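Local coordinates for HTLV-2 integrase catalytic core domain (Human T-cell leukemia virus 2, PDB 6QBT), which carries the magnesium-binding active site with which the integrase probably joins viral DNA to host DNA by strand transfer, at residues Arg2-Thr15 / Tyr24-Ala36. Sequence-based numbering, arbitrary orientation.
Sequences RGLLPNHIWQGDVT and YCLHVWVDTFSGA. With MG (magnesium ion), chain B.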
ATOM      1  N   ARG A   2      -6.638   8.651  25.547  1.00 47.05           N
ATOM      2  CA  ARG A   2      -6.095   7.822  26.675  1.00 47.24           C
ATOM      3  C   ARG A   2      -4.692   7.262  26.377  1.00 45.41           C
ATOM      4  O   ARG A   2      -3.853   7.200  27.276  1.00 45.77           O
ATOM      5  CB  ARG A   2      -7.023   6.677  27.043  1.00 46.74           C
ATOM      6  CG  ARG A   2      -6.884   6.299  28.488  1.00 50.89           C
ATOM      7  CD  ARG A   2      -7.145   4.822  28.710  1.00 56.80           C
ATOM      8  NE  ARG A   2      -8.060   4.618  29.826  1.00 56.71           N
ATOM      9  CZ  ARG A   2      -9.368   4.875  29.795  1.00 56.57           C
ATOM     10  NH1 ARG A   2      -9.958   5.362  28.708  1.00 55.98           N
ATOM     11  NH2 ARG A   2     -10.101   4.650  30.874  1.00 61.08           N
ATOM     12  N   GLY A   3      -4.439   6.846  25.135  1.00 43.69           N
ATOM     13  CA  GLY A   3      -3.079   6.504  24.708  1.00 42.87           C
ATOM     14  C   GLY A   3      -2.137   7.693  24.875  1.00 42.62           C
ATOM     15  O   GLY A   3      -2.513   8.841  24.693  1.00 43.95           O
ATOM     16  N   LEU A   4      -0.900   7.415  25.229  1.00 43.33           N
ATOM     17  CA  LEU A   4       0.090   8.457  25.499  1.00 44.70           C
ATOM     18  C   LEU A   4       0.950   8.759  24.269  1.00 42.65           C
ATOM     19  O   LEU A   4       1.585   9.785  24.199  1.00 41.79           O
ATOM     20  CB  LEU A   4       0.944   8.058  26.707  1.00 43.90           C
ATOM     21  CG  LEU A   4       0.095   8.013  27.985  1.00 47.29           C
ATOM     22  CD1 LEU A   4       0.753   7.219  29.098  1.00 48.19           C
ATOM     23  CD2 LEU A   4      -0.229   9.423  28.465  1.00 48.05           C
ATOM     24  N   LEU A   5       0.976   7.862  23.299  1.00 41.43           N
ATOM     25  CA  LEU A   5       1.604   8.162  22.035  1.00 40.57           C
ATOM     26  C   LEU A   5       0.919   7.272  21.017  1.00 38.20           C
ATOM     27  O   LEU A   5       0.059   6.460  21.387  1.00 36.02           O
ATOM     28  CB  LEU A   5       3.120   7.953  22.129  1.00 44.83           C
ATOM     29  CG  LEU A   5       3.730   6.550  22.083  1.00 51.12           C
ATOM     30  CD1 LEU A   5       5.238   6.708  21.937  1.00 53.18           C
ATOM     31  CD2 LEU A   5       3.408   5.700  23.310  1.00 53.17           C
ATOM     32  N   PRO A   6       1.252   7.444  19.728  1.00 34.71           N
ATOM     33  CA  PRO A   6       0.594   6.607  18.746  1.00 32.04           C
ATOM     34  C   PRO A   6       0.857   5.118  18.990  1.00 34.42           C
ATOM     35  O   PRO A   6       1.929   4.749  19.475  1.00 36.50           O
ATOM     36  CB  PRO A   6       1.205   7.064  17.429  1.00 32.12           C
ATOM     37  CG  PRO A   6       1.765   8.429  17.667  1.00 32.01           C
ATOM     38  CD  PRO A   6       2.148   8.451  19.111  1.00 33.34           C
ATOM     39  N   ASN A   7      -0.148   4.299  18.680  1.00 33.50           N
ATOM     40  CA  ASN A   7      -0.142   2.846  18.836  1.00 31.71           C
ATOM     41  C   ASN A   7       0.004   2.316  20.254  1.00 33.83           C
ATOM     42  O   ASN A   7       0.293   1.124  20.463  1.00 34.92           O
ATOM     43  CB  ASN A   7       0.847   2.198  17.867  1.00 33.53           C
ATOM     44  CG  ASN A   7       0.432   2.361  16.422  1.00 34.08           C
ATOM     45  OD1 ASN A   7      -0.735   2.567  16.138  1.00 34.51           O
ATOM     46  ND2 ASN A   7       1.394   2.314  15.508  1.00 31.69           N
ATOM     47  N   HIS A   8      -0.278   3.168  21.239  1.00 36.74           N
ATOM     48  CA  HIS A   8      -0.370   2.730  22.630  1.00 35.47           C
ATOM     49  C   HIS A   8      -1.746   2.054  22.832  1.00 35.74           C
ATOM     50  O   HIS A   8      -1.806   0.885  23.218  1.00 36.22           O
ATOM     51  CB  HIS A   8      -0.076   3.891  23.585  1.00 35.93           C
ATOM     52  CG  HIS A   8      -0.161   3.534  25.038  1.00 40.96           C
ATOM     53  ND1 HIS A   8      -0.080   4.480  26.036  1.00 43.95           N
ATOM     54  CD2 HIS A   8      -0.362   2.351  25.670  1.00 42.57           C
ATOM     55  CE1 HIS A   8      -0.218   3.902  27.215  1.00 43.40           C
ATOM     56  NE2 HIS A   8      -0.394   2.608  27.021  1.00 43.62           N
ATOM     57  N   ILE A   9      -2.838   2.761  22.535  1.00 33.89           N
ATOM     58  CA  ILE A   9      -4.189   2.246  22.789  1.00 34.19           C
ATOM     59  C   ILE A   9      -5.105   2.584  21.615  1.00 33.87           C
ATOM     60  O   ILE A   9      -5.236   3.751  21.253  1.00 33.41           O
ATOM     61  CB  ILE A   9      -4.837   2.869  24.054  1.00 34.73           C
ATOM     62  CG1 ILE A   9      -3.977   2.647  25.302  1.00 33.67           C
ATOM     63  CG2 ILE A   9      -6.270   2.337  24.240  1.00 36.55           C
ATOM     64  CD1 ILE A   9      -4.509   3.306  26.567  1.00 33.75           C
ATOM     65  N   TRP A  10      -5.714   1.556  21.035  1.00 33.22           N
ATOM     66  CA  TRP A  10      -6.755   1.701  20.024  1.00 34.25           C
ATOM     67  C   TRP A  10      -8.156   1.358  20.550  1.00 34.87           C
ATOM     68  O   TRP A  10      -8.296   0.577  21.504  1.00 34.76           O
ATOM     69  CB  TRP A  10      -6.491   0.751  18.885  1.00 35.24           C
ATOM     70  CG  TRP A  10      -5.358   1.083  18.012  1.00 35.23           C
ATOM     71  CD1 TRP A  10      -4.427   2.057  18.182  1.00 35.39           C
ATOM     72  CD2 TRP A  10      -5.000   0.380  16.860  1.00 34.23           C
ATOM     73  NE1 TRP A  10      -3.527   2.016  17.185  1.00 35.08           N
ATOM     74  CE2 TRP A  10      -3.854   0.989  16.344  1.00 35.84           C
ATOM     75  CE3 TRP A  10      -5.557  -0.706  16.180  1.00 35.93           C
ATOM     76  CZ2 TRP A  10      -3.235   0.552  15.159  1.00 34.79           C
ATOM     77  CZ3 TRP A  10      -4.949  -1.145  14.998  1.00 36.16           C
ATOM     78  CH2 TRP A  10      -3.787  -0.517  14.510  1.00 34.87           C
ATOM     79  N   GLN A  11      -9.172   1.939  19.902  1.00 34.53           N
ATOM     80  CA  GLN A  11     -10.585   1.572  20.112  1.00 37.83           C
ATOM     81  C   GLN A  11     -11.098   0.947  18.834  1.00 35.30           C
ATOM     82  O   GLN A  11     -10.778   1.434  17.753  1.00 32.67           O
ATOM     83  CB  GLN A  11     -11.441   2.800  20.367  1.00 41.87           C
ATOM     84  CG  GLN A  11     -10.987   3.678  21.504  1.00 45.40           C
ATOM     85  CD  GLN A  11     -11.886   3.543  22.673  1.00 50.90           C
ATOM     86  OE1 GLN A  11     -12.215   2.425  23.102  1.00 54.23           O
ATOM     87  NE2 GLN A  11     -12.329   4.677  23.182  1.00 53.85           N
ATOM     88  N   GLY A  12     -11.904  -0.104  18.958  1.00 36.01           N
ATOM     89  CA  GLY A  12     -12.456  -0.823  17.795  1.00 34.89           C
ATOM     90  C   GLY A  12     -13.903  -1.183  18.025  1.00 35.62           C
ATOM     91  O   GLY A  12     -14.284  -1.515  19.147  1.00 37.08           O
ATOM     92  N   ASP A  13     -14.715  -1.049  16.975  1.00 35.25           N
ATOM     93  CA  ASP A  13     -16.082  -1.545  16.946  1.00 34.00           C
ATOM     94  C   ASP A  13     -16.454  -1.816  15.486  1.00 35.94           C
ATOM     95  O   ASP A  13     -15.771  -1.371  14.546  1.00 32.68           O
ATOM     96  CB  ASP A  13     -17.047  -0.536  17.591  1.00 34.80           C
ATOM     97  CG  ASP A  13     -18.431  -1.129  17.927  1.00 36.50           C
ATOM     98  OD1 ASP A  13     -18.670  -2.362  17.938  1.00 42.03           O
ATOM     99  OD2 ASP A  13     -19.339  -0.340  18.190  1.00 39.87           O
ATOM    100  N   VAL A  14     -17.534  -2.564  15.300  1.00 35.25           N
ATOM    101  CA  VAL A  14     -18.126  -2.708  14.009  1.00 35.30           C
ATOM    102  C   VAL A  14     -19.353  -1.796  13.959  1.00 37.09           C
ATOM    103  O   VAL A  14     -20.172  -1.821  14.861  1.00 38.00           O
ATOM    104  CB  VAL A  14     -18.474  -4.178  13.748  1.00 35.76           C
ATOM    105  CG1 VAL A  14     -19.319  -4.311  12.497  1.00 36.97           C
ATOM    106  CG2 VAL A  14     -17.185  -4.995  13.594  1.00 36.29           C
ATOM    107  N   THR A  15     -19.467  -0.983  12.907  1.00 37.73           N
ATOM    108  CA  THR A  15     -20.687  -0.213  12.654  1.00 37.41           C
ATOM    109  C   THR A  15     -21.301  -0.670  11.327  1.00 36.58           C
ATOM    110  O   THR A  15     -20.626  -1.287  10.533  1.00 36.18           O
ATOM    111  CB  THR A  15     -20.454   1.317  12.688  1.00 37.36           C
ATOM    112  OG1 THR A  15     -21.718   1.976  12.539  1.00 39.15           O
ATOM    113  CG2 THR A  15     -19.526   1.781  11.584  1.00 39.01           C
ATOM    114  N   TYR A  24     -23.743  -3.568   5.238  1.00 31.08           N
ATOM    115  CA  TYR A  24     -22.320  -3.900   5.353  1.00 31.40           C
ATOM    116  C   TYR A  24     -21.855  -3.668   6.783  1.00 33.68           C
ATOM    117  O   TYR A  24     -22.476  -2.884   7.533  1.00 33.31           O
ATOM    118  CB  TYR A  24     -21.480  -3.049   4.398  1.00 30.49           C
ATOM    119  CG  TYR A  24     -21.753  -3.388   2.964  1.00 31.74           C
ATOM    120  CD1 TYR A  24     -22.868  -2.864   2.301  1.00 31.57           C
ATOM    121  CD2 TYR A  24     -20.918  -4.255   2.259  1.00 31.11           C
ATOM    122  CE1 TYR A  24     -23.127  -3.181   0.980  1.00 31.66           C
ATOM    123  CE2 TYR A  24     -21.184  -4.587   0.946  1.00 31.62           C
ATOM    124  CZ  TYR A  24     -22.281  -4.043   0.303  1.00 32.03           C
ATOM    125  OH  TYR A  24     -22.554  -4.371  -1.016  1.00 32.76           O
ATOM    126  N   CYS A  25     -20.769  -4.363   7.138  1.00 32.82           N
ATOM    127  CA  CYS A  25     -20.096  -4.234   8.421  1.00 32.32           C
ATOM    128  C   CYS A  25     -18.806  -3.472   8.212  1.00 32.10           C
ATOM    129  O   CYS A  25     -17.840  -3.988   7.646  1.00 34.15           O
ATOM    130  CB  CYS A  25     -19.778  -5.613   8.987  1.00 33.78           C
ATOM    131  SG  CYS A  25     -21.265  -6.564   9.343  1.00 34.84           S
ATOM    132  N   LEU A  26     -18.811  -2.231   8.652  1.00 31.54           N
ATOM    133  CA  LEU A  26     -17.626  -1.414   8.694  1.00 33.39           C
ATOM    134  C   LEU A  26     -16.884  -1.774   9.981  1.00 33.49           C
ATOM    135  O   LEU A  26     -17.382  -1.531  11.086  1.00 35.45           O
ATOM    136  CB  LEU A  26     -18.009   0.068   8.663  1.00 34.34           C
ATOM    137  CG  LEU A  26     -18.289   0.700   7.293  1.00 36.06           C
ATOM    138  CD1 LEU A  26     -18.811  -0.217   6.196  1.00 37.02           C
ATOM    139  CD2 LEU A  26     -19.284   1.791   7.514  1.00 38.14           C
ATOM    140  N   HIS A  27     -15.728  -2.402   9.834  1.00 31.50           N
ATOM    141  CA  HIS A  27     -14.855  -2.665  10.954  1.00 32.21           C
ATOM    142  C   HIS A  27     -13.906  -1.456  11.057  1.00 35.13           C
ATOM    143  O   HIS A  27     -13.127  -1.179  10.117  1.00 34.26           O
ATOM    144  CB  HIS A  27     -14.025  -3.903  10.703  1.00 31.64           C
ATOM    145  CG  HIS A  27     -14.790  -5.176  10.691  1.00 32.62           C
ATOM    146  ND1 HIS A  27     -15.646  -5.523   9.663  1.00 35.10           N
ATOM    147  CD2 HIS A  27     -14.765  -6.235  11.537  1.00 32.89           C
ATOM    148  CE1 HIS A  27     -16.151  -6.721   9.906  1.00 31.83           C
ATOM    149  NE2 HIS A  27     -15.637  -7.173  11.036  1.00 32.97           N
ATOM    150  N   VAL A  28     -13.964  -0.773  12.199  1.00 33.90           N
ATOM    151  CA  VAL A  28     -13.354   0.522  12.403  1.00 33.84           C
ATOM    152  C   VAL A  28     -12.370   0.432  13.577  1.00 33.89           C
ATOM    153  O   VAL A  28     -12.730   0.005  14.654  1.00 33.62           O
ATOM    154  CB  VAL A  28     -14.448   1.573  12.726  1.00 35.45           C
ATOM    155  CG1 VAL A  28     -13.848   2.928  13.115  1.00 37.18           C
ATOM    156  CG2 VAL A  28     -15.422   1.721  11.562  1.00 35.91           C
ATOM    157  N   TRP A  29     -11.135   0.852  13.365  1.00 32.99           N
ATOM    158  CA  TRP A  29     -10.166   0.946  14.462  1.00 35.54           C
ATOM    159  C   TRP A  29      -9.671   2.366  14.484  1.00 34.41           C
ATOM    160  O   TRP A  29      -9.403   2.940  13.422  1.00 31.40           O
ATOM    161  CB  TRP A  29      -8.957   0.015  14.238  1.00 34.75           C
ATOM    162  CG  TRP A  29      -9.323  -1.391  14.367  1.00 34.06           C
ATOM    163  CD1 TRP A  29      -9.648  -2.266  13.355  1.00 34.04           C
ATOM    164  CD2 TRP A  29      -9.429  -2.106  15.571  1.00 33.17           C
ATOM    165  NE1 TRP A  29      -9.933  -3.498  13.880  1.00 33.82           N
ATOM    166  CE2 TRP A  29      -9.808  -3.427  15.244  1.00 34.02           C
ATOM    167  CE3 TRP A  29      -9.256  -1.760  16.921  1.00 34.83           C
ATOM    168  CZ2 TRP A  29     -10.025  -4.405  16.223  1.00 34.03           C
ATOM    169  CZ3 TRP A  29      -9.450  -2.732  17.884  1.00 33.09           C
ATOM    170  CH2 TRP A  29      -9.821  -4.042  17.532  1.00 32.33           C
ATOM    171  N   VAL A  30      -9.519   2.921  15.679  1.00 33.31           N
ATOM    172  CA  VAL A  30      -9.044   4.295  15.779  1.00 36.99           C
ATOM    173  C   VAL A  30      -8.065   4.445  16.941  1.00 37.24           C
ATOM    174  O   VAL A  30      -8.302   3.933  18.039  1.00 36.42           O
ATOM    175  CB  VAL A  30     -10.229   5.305  15.789  1.00 36.56           C
ATOM    176  CG1 VAL A  30     -11.277   4.882  16.762  1.00 40.21           C
ATOM    177  CG2 VAL A  30      -9.762   6.727  16.049  1.00 36.03           C
ATOM    178  N   ASP A  31      -6.940   5.110  16.658  1.00 36.25           N
ATOM    179  CA  ASP A  31      -5.939   5.338  17.659  1.00 35.10           C
ATOM    180  C   ASP A  31      -6.423   6.445  18.581  1.00 36.18           C
ATOM    181  O   ASP A  31      -6.832   7.504  18.107  1.00 38.66           O
ATOM    182  CB  ASP A  31      -4.650   5.746  16.996  1.00 34.89           C
ATOM    183  CG  ASP A  31      -3.515   5.794  17.962  1.00 33.18           C
ATOM    184  OD1 ASP A  31      -3.388   6.792  18.690  1.00 32.31           O
ATOM    185  OD2 ASP A  31      -2.766   4.815  18.001  1.00 32.48           O
ATOM    186  N   THR A  32      -6.367   6.203  19.887  1.00 34.71           N
ATOM    187  CA  THR A  32      -6.893   7.143  20.887  1.00 33.19           C
ATOM    188  C   THR A  32      -6.004   8.367  21.072  1.00 34.22           C
ATOM    189  O   THR A  32      -6.436   9.308  21.697  1.00 35.02           O
ATOM    190  CB  THR A  32      -7.059   6.487  22.279  1.00 31.82           C
ATOM    191  OG1 THR A  32      -5.813   5.918  22.686  1.00 33.46           O
ATOM    192  CG2 THR A  32      -8.098   5.392  22.262  1.00 30.74           C
ATOM    193  N   PHE A  33      -4.760   8.324  20.593  1.00 32.87           N
ATOM    194  CA  PHE A  33      -3.840   9.435  20.696  1.00 32.57           C
ATOM    195  C   PHE A  33      -3.858  10.292  19.416  1.00 31.50           C
ATOM    196  O   PHE A  33      -4.044  11.476  19.488  1.00 29.17           O
ATOM    197  CB  PHE A  33      -2.396   8.927  21.032  1.00 33.86           C
ATOM    198  CG  PHE A  33      -1.367  10.009  21.019  1.00 33.96           C
ATOM    199  CD1 PHE A  33      -1.121  10.784  22.173  1.00 34.65           C
ATOM    200  CD2 PHE A  33      -0.668  10.307  19.850  1.00 33.83           C
ATOM    201  CE1 PHE A  33      -0.197  11.828  22.149  1.00 33.04           C
ATOM    202  CE2 PHE A  33       0.254  11.358  19.820  1.00 34.27           C
ATOM    203  CZ  PHE A  33       0.493  12.118  20.972  1.00 33.44           C
ATOM    204  N   SER A  34      -3.614   9.697  18.252  1.00 33.55           N
ATOM    205  CA  SER A  34      -3.549  10.455  16.977  1.00 34.64           C
ATOM    206  C   SER A  34      -4.931  10.753  16.364  1.00 37.05           C
ATOM    207  O   SER A  34      -5.076  11.681  15.559  1.00 37.38           O
ATOM    208  CB  SER A  34      -2.734   9.673  15.956  1.00 33.67           C
ATOM    209  OG  SER A  34      -3.372   8.435  15.642  1.00 33.32           O
ATOM    210  N   GLY A  35      -5.929   9.936  16.727  1.00 38.30           N
ATOM    211  CA  GLY A  35      -7.213   9.901  16.030  1.00 36.58           C
ATOM    212  C   GLY A  35      -7.165   9.206  14.677  1.00 36.65           C
ATOM    213  O   GLY A  35      -8.175   9.181  13.988  1.00 35.88           O
ATOM    214  N   ALA A  36      -6.022   8.628  14.311  1.00 31.75           N
ATOM    215  CA  ALA A  36      -5.880   7.960  13.025  1.00 35.18           C
ATOM    216  C   ALA A  36      -6.754   6.713  12.933  1.00 35.26           C
ATOM    217  O   ALA A  36      -6.957   6.007  13.925  1.00 33.43           O
ATOM    218  CB  ALA A  36      -4.420   7.598  12.761  1.00 37.72           C
TER
HETATM  219 MG    MG B 301     -20.373  -3.704  18.326  1.00 64.19          MG
HETATM  220  O   HOH W   1      -6.513  10.906  24.151  1.00 65.09           O
HETATM  221  O   HOH W   2      -2.471   5.445  21.283  1.00 41.38           O
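The backbone O of I9 is gripped twice by T32: OG1 donates to it at 2.7 Å from above the carbonyl plane, while the T32 backbone N comes almost straight on (N-H...O 167°). Threonine suits the place because its hydroxyl, set between the backbone N and carbonyl carbon (chi1 55°), also accepts from the N of G3, which has no side chain and so lets OG1 approach. D31 divides its carboxylate. OD2 takes the N of N7 at 2.8 Å on its syn side, plus a weak bond from W10 NE1, which also binds N7 OD1; N7 ND2 donates to the backbone O of L61. OD1 accepts from F33 N, an Asx turn, and from S34 N, which extends it to an Asx motif. These residues tie the open end of the antiparallel hairpin, away from its turn; strand 9-19 is the middle strand of the five-stranded RNase H-like sheet. Halfway along, D13 pairs with V28 and, with D70, binds magnesium, its OD1 2.2 Å from the metal. On the other sheet face G12 leaves room for W29, whose six-membered ring lies over G12 CA. Further on, V14 CG2 covers one face of the H27 ring. Beyond the strands, the F33 ring receives L5 CA squarely over its centre.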